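Local coordinates for protein ofchtiv-allosamidin (Ostrinia furnacalis, PDB 6JMB) that probably hydrolyses the beta-1,4 bonds of chitin as a group IV insect chitinase of glycoside hydrolase family 18, and binds the inhibitor allosamidin in its active-site cleft, at residues A[205-210]-A[246-251]; A[78-83]-A[119-124]; A[103-108]-A[148-153]; A[241-246]-A[337-342]; A[29-34]-A[71-76]. All coordinates share one frame; numbering follows the deposited sequence.

Contact 1 of 5, residues A[205-210]-A[246-251]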
# COMPACT_ATOMS: atom_id res chain seq x y z
N HIS A 205 -9.89 -12.95 -2.47
CA HIS A 205 -10.04 -11.52 -2.25
C HIS A 205 -8.70 -10.84 -2.05
O HIS A 205 -7.78 -11.38 -1.43
CB HIS A 205 -10.95 -11.24 -1.06
CG HIS A 205 -12.32 -11.82 -1.20
ND1 HIS A 205 -13.16 -11.50 -2.25
CD2 HIS A 205 -13.00 -12.71 -0.44
CE1 HIS A 205 -14.30 -12.16 -2.11
NE2 HIS A 205 -14.22 -12.90 -1.02
N ASN A 206 -8.60 -9.63 -2.59
CA ASN A 206 -7.39 -8.83 -2.44
C ASN A 206 -7.20 -8.43 -0.99
O ASN A 206 -6.06 -8.42 -0.48
CB ASN A 206 -7.54 -7.61 -3.35
CG ASN A 206 -6.30 -6.75 -3.42
OD1 ASN A 206 -5.17 -7.23 -3.35
ND2 ASN A 206 -6.51 -5.45 -3.58
N ALA A 207 -8.29 -8.12 -0.29
CA ALA A 207 -8.19 -7.68 1.10
C ALA A 207 -9.40 -8.13 1.90
O ALA A 207 -10.15 -7.30 2.42
CB ALA A 207 -8.05 -6.15 1.15
N PRO A 208 -9.62 -9.44 2.04
CA PRO A 208 -10.73 -9.90 2.89
C PRO A 208 -10.46 -9.53 4.34
O PRO A 208 -9.33 -9.64 4.82
CB PRO A 208 -10.71 -11.42 2.69
CG PRO A 208 -9.26 -11.73 2.44
CD PRO A 208 -8.69 -10.53 1.70
N LEU A 209 -11.51 -9.09 5.04
CA LEU A 209 -11.35 -8.75 6.45
C LEU A 209 -11.22 -10.00 7.31
O LEU A 209 -10.36 -10.07 8.19
CB LEU A 209 -12.54 -7.90 6.90
CG LEU A 209 -12.43 -7.05 8.16
CD1 LEU A 209 -11.12 -6.29 8.20
CD2 LEU A 209 -13.61 -6.08 8.20
N PHE A 210 -12.06 -10.99 7.05
CA PHE A 210 -12.11 -12.22 7.85
C PHE A 210 -12.03 -13.40 6.88
O PHE A 210 -11.65 -13.26 5.71
CB PHE A 210 -13.39 -12.26 8.70
CG PHE A 210 -13.58 -11.05 9.56
CD1 PHE A 210 -12.77 -10.83 10.66
CD2 PHE A 210 -14.59 -10.14 9.28
CE1 PHE A 210 -12.95 -9.71 11.47
CE2 PHE A 210 -14.79 -9.02 10.09
CZ PHE A 210 -13.97 -8.81 11.18
N GLY A 246 -3.28 -0.81 6.16
CA GLY A 246 -3.38 -0.55 4.74
C GLY A 246 -4.71 -0.98 4.16
O GLY A 246 -5.33 -1.96 4.59
N VAL A 247 -5.17 -0.22 3.16
CA VAL A 247 -6.33 -0.57 2.35
C VAL A 247 -6.01 -0.32 0.89
O VAL A 247 -5.20 0.56 0.55
CB VAL A 247 -7.59 0.23 2.75
CG1 VAL A 247 -7.96 -0.02 4.21
CG2 VAL A 247 -7.38 1.73 2.50
N PRO A 248 -6.62 -1.10 -0.01
CA PRO A 248 -6.33 -0.94 -1.44
C PRO A 248 -7.37 -0.11 -2.18
O PRO A 248 -8.57 -0.25 -1.95
CB PRO A 248 -6.38 -2.39 -1.94
CG PRO A 248 -7.47 -3.02 -1.09
CD PRO A 248 -7.41 -2.32 0.27
N PHE A 249 -6.91 0.74 -3.10
CA PHE A 249 -7.77 1.47 -4.02
C PHE A 249 -7.78 0.81 -5.40
O PHE A 249 -8.08 1.47 -6.40
CB PHE A 249 -7.35 2.93 -4.14
CG PHE A 249 -7.77 3.81 -2.99
CD1 PHE A 249 -8.18 3.30 -1.76
CD2 PHE A 249 -7.75 5.19 -3.16
CE1 PHE A 249 -8.56 4.15 -0.72
CE2 PHE A 249 -8.13 6.04 -2.13
CZ PHE A 249 -8.54 5.52 -0.91
N TYR A 250 -7.43 -0.46 -5.46
CA TYR A 250 -7.40 -1.23 -6.69
C TYR A 250 -7.95 -2.61 -6.37
O TYR A 250 -8.04 -3.01 -5.20
CB TYR A 250 -5.97 -1.35 -7.24
CG TYR A 250 -5.06 -2.07 -6.27
CD1 TYR A 250 -4.47 -1.39 -5.21
CD2 TYR A 250 -4.80 -3.43 -6.40
CE1 TYR A 250 -3.67 -2.04 -4.30
CE2 TYR A 250 -3.98 -4.09 -5.49
CZ TYR A 250 -3.42 -3.38 -4.44
OH TYR A 250 -2.61 -4.01 -3.52
N GLY A 251 -8.32 -3.33 -7.42
CA GLY A 251 -8.75 -4.71 -7.31
C GLY A 251 -7.84 -5.61 -8.12
O GLY A 251 -6.95 -5.15 -8.84
O HOH W 1 -9.43 -4.74 -3.42
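N206 and Y250 meet with their side chains crossing at about a right angle, the amide and ring planes 56° apart. The amide nitrogen does most of the touching. N206 ND2 lies 3.4 Å from CE2 of Y250, in an oblique position relative to the ring, and 3.5 Å from CB of P248. It also gives a weak hydrogen bond to the backbone O of Y250, 3.3 Å long and bent to 120° at the hydrogen. A water offers a second route with shorter bonds, accepting from N206 ND2 at 3.0 Å and donating to Y250 O at 2.8 Å, so the direct bond is one side of a small triangle. Beside it, CB of A207 rests 3.9 Å from CG of P248, the apolar part of the contact.

In the next shell, D194 fixes both polar groups: its backbone N donates to N206 OD1, and its carboxylate is hydrogen-bonded to Y250 OH. The backbone N of N206 is held in turn by S320. With chi1 of Y250 at 61°, CG sits between the backbone N and the carbonyl carbon, which turns the ring back toward the amide of N206. Y250 belongs to the allosamizoline and glycan pockets of this TIM-barrel chitinase, whereas N206 comes from a long loop after strand 187-190. Since D194 also binds allosamizoline, the geometry is consistent with N206 acting as a second-shell group that, with D194, restricts the position of Y250.

Contact 2 of 5, residues A[78-83]-A[119-124]. With AMI (allosamizoline), chain C.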
# COMPACT_ATOMS: atom_id res chain seq x y z
N THR A 78 4.78 15.40 4.06
CA THR A 78 5.07 14.83 2.76
C THR A 78 6.36 14.03 2.85
O THR A 78 7.44 14.61 3.05
CB THR A 78 5.20 15.91 1.68
OG1 THR A 78 6.25 16.82 2.04
CG2 THR A 78 3.90 16.66 1.50
N LEU A 79 6.27 12.72 2.66
CA LEU A 79 7.39 11.80 2.74
C LEU A 79 7.75 11.29 1.36
O LEU A 79 6.94 11.31 0.44
CB LEU A 79 7.06 10.60 3.63
CG LEU A 79 6.46 10.87 5.02
CD1 LEU A 79 6.37 9.56 5.78
CD2 LEU A 79 7.27 11.89 5.79
N VAL A 80 8.98 10.79 1.23
CA VAL A 80 9.41 10.10 0.03
C VAL A 80 9.62 8.63 0.39
O VAL A 80 10.16 8.31 1.47
CB VAL A 80 10.67 10.75 -0.58
CG1 VAL A 80 11.91 10.60 0.33
CG2 VAL A 80 10.94 10.22 -1.97
N ALA A 81 9.14 7.73 -0.46
CA ALA A 81 9.24 6.30 -0.23
C ALA A 81 10.34 5.70 -1.09
O ALA A 81 10.39 5.92 -2.30
CB ALA A 81 7.92 5.60 -0.54
N VAL A 82 11.24 4.94 -0.45
CA VAL A 82 12.30 4.23 -1.15
C VAL A 82 11.93 2.75 -1.24
O VAL A 82 11.47 2.16 -0.26
CB VAL A 82 13.66 4.44 -0.46
CG1 VAL A 82 13.67 3.86 0.97
CG2 VAL A 82 14.80 3.86 -1.30
N GLY A 83 12.12 2.17 -2.41
CA GLY A 83 11.89 0.75 -2.58
C GLY A 83 10.72 0.45 -3.49
O GLY A 83 10.65 0.95 -4.62
N ASP A 119 9.41 15.75 4.40
CA ASP A 119 9.38 15.73 5.86
C ASP A 119 9.89 14.43 6.45
O ASP A 119 9.89 14.28 7.68
CB ASP A 119 7.96 16.01 6.36
CG ASP A 119 7.46 17.34 5.88
OD1 ASP A 119 8.00 18.37 6.34
OD2 ASP A 119 6.55 17.36 5.03
N GLY A 120 10.31 13.49 5.62
CA GLY A 120 10.83 12.23 6.13
C GLY A 120 10.87 11.18 5.04
O GLY A 120 10.62 11.45 3.86
N LEU A 121 11.20 9.97 5.47
CA LEU A 121 11.46 8.83 4.60
C LEU A 121 10.57 7.67 5.00
O LEU A 121 10.44 7.36 6.18
CB LEU A 121 12.93 8.39 4.74
CG LEU A 121 13.36 7.17 3.92
CD1 LEU A 121 13.37 7.49 2.43
CD2 LEU A 121 14.72 6.66 4.37
N ASP A 122 9.98 7.02 4.00
CA ASP A 122 9.28 5.76 4.17
C ASP A 122 10.11 4.68 3.51
O ASP A 122 10.51 4.82 2.35
CB ASP A 122 7.90 5.84 3.51
CG ASP A 122 7.10 4.56 3.67
OD1 ASP A 122 6.97 4.07 4.81
OD2 ASP A 122 6.61 4.04 2.64
N VAL A 123 10.40 3.60 4.24
CA VAL A 123 11.21 2.51 3.71
C VAL A 123 10.30 1.35 3.34
O VAL A 123 9.58 0.81 4.19
CB VAL A 123 12.29 2.07 4.72
CG1 VAL A 123 13.17 0.99 4.10
CG2 VAL A 123 13.13 3.26 5.15
N ASP A 124 10.31 0.99 2.05
CA ASP A 124 9.49 -0.08 1.50
C ASP A 124 10.39 -1.11 0.80
O ASP A 124 10.29 -1.32 -0.41
CB ASP A 124 8.46 0.52 0.53
CG ASP A 124 7.56 -0.52 -0.11
OD1 ASP A 124 7.35 -1.60 0.48
OD2 ASP A 124 7.04 -0.25 -1.21
C1 AMI C . 2.55 -2.07 -2.60
C2 AMI C . 4.07 -1.79 -2.91
C3 AMI C . 4.07 -1.27 -4.26
C4 AMI C . 2.84 -1.98 -4.96
C5 AMI C . 1.81 -1.82 -3.94
C6 AMI C . 0.59 -2.78 -4.14
C7 AMI C . 3.35 -0.46 -1.29
C8 AMI C . 4.67 1.15 0.17
C9 AMI C . 2.14 0.91 0.49
N2 AMI C . 4.46 -0.92 -2.01
N7 AMI C . 3.39 0.53 -0.21
O3 AMI C . 5.32 -1.51 -4.90
O4 AMI C . 2.38 -1.35 -6.15
O6 AMI C . 1.06 -4.11 -4.22
O7 AMI C . 2.17 -1.04 -1.65
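T78 to G83 and D119 to D124 run side by side as neighbouring parallel strands of the family 18 TIM barrel, their short axes 4.6 Å apart and 31° from parallel. Backbone bonds alternate between them, among them D122 N to V80 O and D124 N to V82 O, both 2.8 Å. V80, V82, L121 and V123 point to one face, where CD1 of L121 lies 3.9 Å from CG1 of V82 and helix 99-116 covers V80, V82 and L121. A81 and D122 share the other face; there the carboxylate of D122 is held by Y9 and T162. At the start of the pair, D119 OD2 takes a nearly straight bond from T78 N on its anti lone pair, while T78 OG1 meets the same oxygen from above the carboxylate plane; K70 adds a salt bridge.

D124 can be followed outward to the inhibitor. Its CB lies 3.5 Å from V82 O. With CG anti to the backbone N (chi1 180°), the carboxylate extends into the pocket, and CG comes within 3.3 Å of C8 of allosamizoline. OD1 is close to the carboxylate of E126. OD2 ends 2.8 Å from N2 of allosamizoline.

Contact 3 of 5, residues A[103-108]-A[148-153]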
# COMPACT_ATOMS: atom_id res chain seq x y z
N GLN A 103 25.65 4.18 5.86
CA GLN A 103 25.94 5.59 6.07
C GLN A 103 25.73 6.37 4.78
O GLN A 103 25.17 7.48 4.80
CB GLN A 103 27.37 5.75 6.57
CG GLN A 103 27.79 7.19 6.79
CD GLN A 103 29.23 7.31 7.26
OE1 GLN A 103 30.16 7.20 6.46
NE2 GLN A 103 29.41 7.54 8.55
N ASN A 104 26.15 5.81 3.65
CA ASN A 104 25.92 6.46 2.36
C ASN A 104 24.43 6.61 2.09
O ASN A 104 23.99 7.66 1.58
CB ASN A 104 26.60 5.68 1.24
CG ASN A 104 26.54 6.39 -0.10
OD1 ASN A 104 26.85 7.59 -0.19
ND2 ASN A 104 26.15 5.67 -1.14
N PHE A 105 23.63 5.60 2.43
CA PHE A 105 22.19 5.73 2.22
C PHE A 105 21.59 6.80 3.11
O PHE A 105 20.76 7.60 2.66
CB PHE A 105 21.46 4.41 2.45
CG PHE A 105 19.98 4.56 2.31
CD1 PHE A 105 19.43 4.83 1.06
CD2 PHE A 105 19.15 4.56 3.42
CE1 PHE A 105 18.07 5.04 0.91
CE2 PHE A 105 17.79 4.77 3.28
CZ PHE A 105 17.25 5.01 2.02
N ILE A 106 21.98 6.82 4.38
CA ILE A 106 21.46 7.83 5.30
C ILE A 106 21.77 9.23 4.77
O ILE A 106 20.90 10.11 4.73
CB ILE A 106 22.00 7.61 6.72
CG1 ILE A 106 21.46 6.30 7.28
CG2 ILE A 106 21.65 8.79 7.61
CD1 ILE A 106 22.22 5.78 8.48
N GLN A 107 23.01 9.46 4.33
CA GLN A 107 23.41 10.79 3.89
C GLN A 107 22.76 11.17 2.55
O GLN A 107 22.33 12.31 2.38
CB GLN A 107 24.93 10.90 3.82
CG GLN A 107 25.61 10.82 5.19
CD GLN A 107 25.03 11.81 6.19
OE1 GLN A 107 24.69 11.45 7.32
NE2 GLN A 107 24.93 13.07 5.79
N THR A 108 22.71 10.25 1.59
CA THR A 108 22.14 10.60 0.29
C THR A 108 20.62 10.72 0.35
O THR A 108 20.04 11.59 -0.32
CB THR A 108 22.58 9.64 -0.81
OG1 THR A 108 22.21 8.30 -0.46
CG2 THR A 108 24.08 9.71 -1.03
N LYS A 148 17.51 1.92 13.02
CA LYS A 148 18.12 2.58 14.18
C LYS A 148 19.02 3.73 13.75
O LYS A 148 18.97 4.83 14.31
CB LYS A 148 18.91 1.55 14.98
CG LYS A 148 19.67 2.13 16.16
CD LYS A 148 20.51 1.05 16.83
CE LYS A 148 21.24 1.59 18.05
NZ LYS A 148 22.27 0.64 18.55
N GLU A 149 19.86 3.49 12.74
CA GLU A 149 20.82 4.50 12.31
C GLU A 149 20.14 5.65 11.58
O GLU A 149 20.54 6.81 11.73
CB GLU A 149 21.92 3.84 11.47
CG GLU A 149 22.75 2.85 12.30
CD GLU A 149 23.82 2.13 11.50
OE1 GLU A 149 23.88 2.33 10.27
OE2 GLU A 149 24.59 1.35 12.10
N LEU A 150 19.10 5.36 10.80
CA LEU A 150 18.30 6.43 10.19
C LEU A 150 17.67 7.30 11.26
O LEU A 150 17.72 8.54 11.18
CB LEU A 150 17.22 5.83 9.28
CG LEU A 150 17.67 5.38 7.90
CD1 LEU A 150 16.70 4.35 7.33
CD2 LEU A 150 17.81 6.56 6.93
N ARG A 151 17.08 6.68 12.28
CA ARG A 151 16.44 7.45 13.35
C ARG A 151 17.45 8.36 14.04
O ARG A 151 17.16 9.54 14.29
CB ARG A 151 15.79 6.51 14.36
CG ARG A 151 15.37 7.18 15.66
CD ARG A 151 14.39 8.32 15.42
NE ARG A 151 13.18 7.84 14.76
CZ ARG A 151 12.19 8.62 14.35
NH1 ARG A 151 12.26 9.94 14.51
NH2 ARG A 151 11.13 8.08 13.76
N GLU A 152 18.63 7.83 14.35
CA GLU A 152 19.64 8.63 15.04
C GLU A 152 20.00 9.88 14.25
O GLU A 152 20.13 10.97 14.82
CB GLU A 152 20.88 7.77 15.31
CG GLU A 152 20.70 6.83 16.49
CD GLU A 152 21.81 5.80 16.60
OE1 GLU A 152 22.65 5.72 15.68
OE2 GLU A 152 21.82 5.07 17.61
N GLU A 153 20.14 9.75 12.93
CA GLU A 153 20.48 10.92 12.13
C GLU A 153 19.27 11.83 11.93
O GLU A 153 19.39 13.06 12.03
CB GLU A 153 21.02 10.48 10.77
CG GLU A 153 21.46 11.64 9.89
CD GLU A 153 22.67 12.36 10.45
OE1 GLU A 153 23.44 11.74 11.21
OE2 GLU A 153 22.84 13.56 10.12
O HOH W 2 24.84 9.63 9.43
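I106 reaches helix 148-153 with CG1 anti to its carbonyl carbon (chi1 -66°) and CD1 continuing outward in an extended chain, so that its branches part over three residues of the other helix. CD1 lies 3.6 Å from CB of E149 and meets that side chain at about a right angle. CG1 packs 3.7 Å from CD2 of L150. The second branch, CG2, touches CB of E153, also at 3.6 Å. All three pack against one isoleucine from the side of helix 138-154, and the short helical axes pass 10.1 Å apart at a crossing angle of -39°. L150 CD2 also approaches CE2 of F105 obliquely at 4.1 Å.

Toward the solvent the contact turns polar. A bend in Q107 at chi2 brings its OE1 toward the carboxylate of E153, with the amide and carboxylate planes 80° apart. A water donates to Q107 OE1 at 2.8 Å and to E153 OE1 at 3.1 Å, joining two oxygens with no direct hydrogen bond between Q107 and E153. The carboxylate of E149 is paired with R102.

These helices, 99-116 and 138-154, are adjacent members of the barrel's outer layer. On their inner side F105 and L150 both rest on L121 of strand 120-124, and L150 also touches L161 of strand 160-165.

Contact 4 of 5, residues A[241-246]-A[337-342]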
# COMPACT_ATOMS: atom_id res chain seq x y z
N GLU A 241 -0.84 2.48 18.53
CA GLU A 241 -0.57 3.85 18.11
C GLU A 241 0.51 3.94 17.05
O GLU A 241 0.78 5.04 16.54
CB GLU A 241 -0.22 4.71 19.32
CG GLU A 241 1.10 4.35 19.97
CD GLU A 241 0.95 3.42 21.16
OE1 GLU A 241 -0.07 2.69 21.25
OE2 GLU A 241 1.87 3.41 22.01
N LYS A 242 1.14 2.82 16.68
CA LYS A 242 2.08 2.79 15.57
C LYS A 242 1.63 1.89 14.43
O LYS A 242 2.37 1.74 13.45
CB LYS A 242 3.48 2.38 16.04
CG LYS A 242 4.19 3.46 16.83
CD LYS A 242 5.65 3.12 17.04
CE LYS A 242 6.37 4.27 17.73
NZ LYS A 242 7.81 3.97 17.88
N LEU A 243 0.45 1.29 14.51
CA LEU A 243 -0.04 0.37 13.49
C LEU A 243 -1.02 1.12 12.61
O LEU A 243 -2.11 1.49 13.06
CB LEU A 243 -0.70 -0.85 14.12
CG LEU A 243 -0.81 -2.11 13.25
CD1 LEU A 243 -1.22 -3.30 14.10
CD2 LEU A 243 -1.78 -1.97 12.08
N VAL A 244 -0.64 1.34 11.36
CA VAL A 244 -1.48 2.01 10.38
C VAL A 244 -1.91 0.95 9.37
O VAL A 244 -1.07 0.30 8.75
CB VAL A 244 -0.74 3.17 9.70
CG1 VAL A 244 -1.66 3.89 8.72
CG2 VAL A 244 -0.23 4.15 10.76
N MET A 245 -3.22 0.76 9.24
CA MET A 245 -3.75 -0.38 8.50
C MET A 245 -3.92 -0.03 7.03
O MET A 245 -4.64 0.91 6.69
CB MET A 245 -5.09 -0.80 9.10
CG MET A 245 -5.55 -2.16 8.60
SD MET A 245 -7.21 -2.57 9.17
CE MET A 245 -8.20 -1.79 7.90
N GLY A 246 -3.28 -0.81 6.16
CA GLY A 246 -3.38 -0.55 4.74
C GLY A 246 -4.71 -0.98 4.16
O GLY A 246 -5.33 -1.96 4.59
N PHE A 337 -10.12 -1.47 17.00
CA PHE A 337 -8.87 -1.84 17.64
C PHE A 337 -7.97 -0.65 17.94
O PHE A 337 -6.79 -0.84 18.26
CB PHE A 337 -8.15 -2.91 16.82
CG PHE A 337 -8.77 -4.27 16.96
CD1 PHE A 337 -8.51 -5.04 18.09
CD2 PHE A 337 -9.67 -4.75 16.02
CE1 PHE A 337 -9.10 -6.28 18.25
CE2 PHE A 337 -10.27 -5.99 16.18
CZ PHE A 337 -9.98 -6.76 17.30
N ASN A 338 -8.51 0.57 17.86
CA ASN A 338 -7.77 1.78 18.22
C ASN A 338 -6.47 1.90 17.42
O ASN A 338 -5.45 2.35 17.93
CB ASN A 338 -7.50 1.86 19.73
CG ASN A 338 -7.09 3.25 20.17
OD1 ASN A 338 -7.56 4.25 19.63
ND2 ASN A 338 -6.21 3.32 21.16
N LEU A 339 -6.52 1.50 16.16
CA LEU A 339 -5.33 1.61 15.33
C LEU A 339 -5.03 3.08 15.03
O LEU A 339 -5.91 3.94 15.07
CB LEU A 339 -5.51 0.83 14.03
CG LEU A 339 -5.83 -0.66 14.18
CD1 LEU A 339 -5.81 -1.34 12.82
CD2 LEU A 339 -4.85 -1.33 15.15
N ARG A 340 -3.76 3.36 14.73
CA ARG A 340 -3.32 4.73 14.53
C ARG A 340 -3.97 5.38 13.31
O ARG A 340 -4.14 6.61 13.28
CB ARG A 340 -1.80 4.76 14.40
CG ARG A 340 -1.21 6.13 14.14
CD ARG A 340 -1.52 7.08 15.30
NE ARG A 340 -0.97 8.41 15.09
CZ ARG A 340 0.32 8.71 15.13
NH1 ARG A 340 1.22 7.76 15.37
NH2 ARG A 340 0.72 9.95 14.93
N GLY A 341 -4.35 4.60 12.31
CA GLY A 341 -5.02 5.18 11.17
C GLY A 341 -5.06 4.22 10.01
O GLY A 341 -4.96 3.00 10.18
N ILE A 342 -5.21 4.81 8.83
CA ILE A 342 -5.40 4.08 7.58
C ILE A 342 -4.34 4.52 6.59
O ILE A 342 -4.05 5.72 6.46
CB ILE A 342 -6.81 4.33 7.00
CG1 ILE A 342 -7.89 3.83 7.97
CG2 ILE A 342 -6.98 3.68 5.63
CD1 ILE A 342 -7.87 2.34 8.20
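M245 N donates to G341 O at 3.0 Å with an angle of 168° at the hydrogen, setting M245 beside I342 in a parallel bridge, while R340 N bonds to L243 O where the chain enters strand 341-345. I342 CA closes the pair with a C-H...O approach of 3.4 Å to M245 O.

On one face the side chains of M245 and I342 lie alongside each other and point the same way, with CE of M245 4.2 Å from CD1 of I342. L339 fills in next to them: its CD1 is 3.8 Å from CB of M245 and 4.1 Å from CD2 of L243. V244 turns to the other face, where V244 CG1 is 3.5 Å from the backbone atom C of I342.

R340 is bent at chi2 (62°), which folds its aliphatic part around the carbonyl of E241. NH1 then donates to E241 O at 3.0 Å, the acceptor lying at the edge of the guanidinium, close to its plane, and NE bonds to the backbone O of D3.

N338, with positive phi, ends helix 324-336 in a Schellman motif just before this strand. That helix covers M245, L339 and I342, helix 226-235 packs on L243 and M245, and V244 faces I5 and V7 of strand 5-11 inside the barrel.

Contact 5 of 5, residues A[29-34]-A[71-76]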
# COMPACT_ATOMS: atom_id res chain seq x y z
N ASP A 29 -5.79 16.05 -3.56
CA ASP A 29 -6.42 16.92 -2.59
C ASP A 29 -5.63 16.80 -1.30
O ASP A 29 -5.74 15.78 -0.60
CB ASP A 29 -7.86 16.50 -2.36
CG ASP A 29 -8.62 17.50 -1.50
OD1 ASP A 29 -8.00 18.15 -0.64
OD2 ASP A 29 -9.84 17.64 -1.71
N PRO A 30 -4.83 17.81 -0.93
CA PRO A 30 -3.95 17.66 0.24
C PRO A 30 -4.67 17.72 1.57
O PRO A 30 -4.02 17.51 2.60
CB PRO A 30 -2.98 18.83 0.09
CG PRO A 30 -3.78 19.87 -0.63
CD PRO A 30 -4.70 19.13 -1.57
N PHE A 31 -5.97 18.01 1.60
CA PHE A 31 -6.72 18.00 2.84
C PHE A 31 -7.40 16.66 3.12
O PHE A 31 -8.03 16.51 4.17
CB PHE A 31 -7.75 19.13 2.86
CG PHE A 31 -7.14 20.48 3.12
CD1 PHE A 31 -6.74 20.83 4.40
CD2 PHE A 31 -6.96 21.39 2.09
CE1 PHE A 31 -6.18 22.07 4.66
CE2 PHE A 31 -6.39 22.63 2.34
CZ PHE A 31 -6.01 22.96 3.63
N LEU A 32 -7.30 15.70 2.22
CA LEU A 32 -7.86 14.37 2.44
C LEU A 32 -6.83 13.39 2.97
O LEU A 32 -7.14 12.22 3.16
CB LEU A 32 -8.49 13.84 1.16
CG LEU A 32 -9.77 14.55 0.71
CD1 LEU A 32 -10.29 13.97 -0.60
CD2 LEU A 32 -10.83 14.46 1.80
N CYS A 33 -5.60 13.86 3.21
CA CYS A 33 -4.54 13.05 3.78
C CYS A 33 -3.88 13.84 4.90
O CYS A 33 -3.88 15.08 4.88
CB CYS A 33 -3.47 12.76 2.72
SG CYS A 33 -4.13 12.16 1.16
N THR A 34 -3.32 13.14 5.88
CA THR A 34 -2.42 13.77 6.84
C THR A 34 -0.97 13.56 6.46
O THR A 34 -0.12 14.40 6.80
CB THR A 34 -2.65 13.23 8.26
OG1 THR A 34 -2.41 11.82 8.29
CG2 THR A 34 -4.07 13.51 8.71
N GLU A 71 1.96 24.15 0.85
CA GLU A 71 1.53 25.54 0.74
C GLU A 71 0.02 25.66 0.82
O GLU A 71 -0.50 26.70 1.24
CB GLU A 71 2.05 26.15 -0.56
CG GLU A 71 3.53 26.50 -0.52
CD GLU A 71 4.15 26.59 -1.90
OE1 GLU A 71 5.36 26.28 -2.03
OE2 GLU A 71 3.44 26.97 -2.85
N LYS A 72 -0.71 24.61 0.43
CA LYS A 72 -2.16 24.61 0.55
C LYS A 72 -2.62 24.09 1.91
O LYS A 72 -3.49 24.68 2.55
CB LYS A 72 -2.80 23.79 -0.58
CG LYS A 72 -4.32 23.86 -0.62
CD LYS A 72 -4.82 25.30 -0.71
CE LYS A 72 -6.35 25.36 -0.82
NZ LYS A 72 -6.87 26.76 -0.86
N ASN A 73 -2.04 22.98 2.37
CA ASN A 73 -2.32 22.43 3.69
C ASN A 73 -1.04 22.45 4.51
O ASN A 73 -0.21 21.53 4.40
CB ASN A 73 -2.86 21.00 3.58
CG ASN A 73 -3.13 20.37 4.93
OD1 ASN A 73 -2.98 21.01 5.97
ND2 ASN A 73 -3.52 19.11 4.93
N PRO A 74 -0.83 23.47 5.35
CA PRO A 74 0.45 23.58 6.06
C PRO A 74 0.69 22.48 7.08
O PRO A 74 1.84 22.28 7.48
CB PRO A 74 0.38 24.96 6.74
CG PRO A 74 -0.78 25.66 6.10
CD PRO A 74 -1.73 24.60 5.64
N ASN A 75 -0.35 21.76 7.50
CA ASN A 75 -0.21 20.67 8.45
C ASN A 75 0.16 19.34 7.79
O ASN A 75 0.48 18.38 8.50
CB ASN A 75 -1.50 20.48 9.25
CG ASN A 75 -1.83 21.69 10.11
OD1 ASN A 75 -0.95 22.31 10.69
ND2 ASN A 75 -3.12 22.02 10.18
N LEU A 76 0.13 19.28 6.46
CA LEU A 76 0.42 18.04 5.75
C LEU A 76 1.88 17.66 5.91
O LEU A 76 2.77 18.51 5.87
CB LEU A 76 0.12 18.25 4.27
CG LEU A 76 0.41 17.08 3.32
CD1 LEU A 76 -0.56 15.95 3.56
CD2 LEU A 76 0.34 17.56 1.87
O HOH W 3 -4.61 17.04 6.77
O HOH W 4 -0.51 15.95 8.97
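P30, N73 and L76 form the tight core of the contact. N73 ND2 donates to P30 O at 2.9 Å; this bond is straight at the hydrogen, 170°, and lies in the amide plane of N73, although it meets the carbonyl from above its plane. CB of P30 is 4.0 Å from CD2 of L76, and CD1 of L76 reaches the backbone oxygens of C33 and T34. F31, an exposed ring, covers N73: CB of N73 sits over one face, 3.8 Å from the ring centroid, in a CH-pi contact. CG anti to the backbone N (chi1 178°) carries the amide of N73 along the ring, the two planes stacked 14° apart.

Two separate margins are looser. Beside F31, K72 lays CG against CE2 of the ring at 3.8 Å, but its ammonium end leads away. Between C33 and T34 on one loop and N73 and N75 on the other lie waters: one accepts from N73 ND2 and donates to C33 O; a second donates to T34 O and to N75 O, both at 2.7 Å, bridging two carbonyl oxygens.

Both loops precede barrel strands, and C33 is also tied to C8 by a disulfide. Since OD1 of N73 accepts from N75 N in an Asx turn, one amide serves both loops: its oxygen shapes its own turn while its nitrogen grips the neighbouring one.

How the contacts relate
Contacts 2 and 4 are buried strand pairings at different places in the same barrel wall, built on backbone hydrogen bonds. Contact 1 is buried too, but joins a loop to strand 243-256 through one amide and a water; it shares G246 with contact 4, and V247 packs on I342. Contacts 3 and 5 are only partly buried, and both include water bridges. Contact 3 is part of the helical layer outside contact 2. Contact 5 lies where loops lead into the strands, about 17 Å from contact 2 between centres. Ligand-binding residues enter through contacts 1 and 2, whose centres are about 22 Å apart.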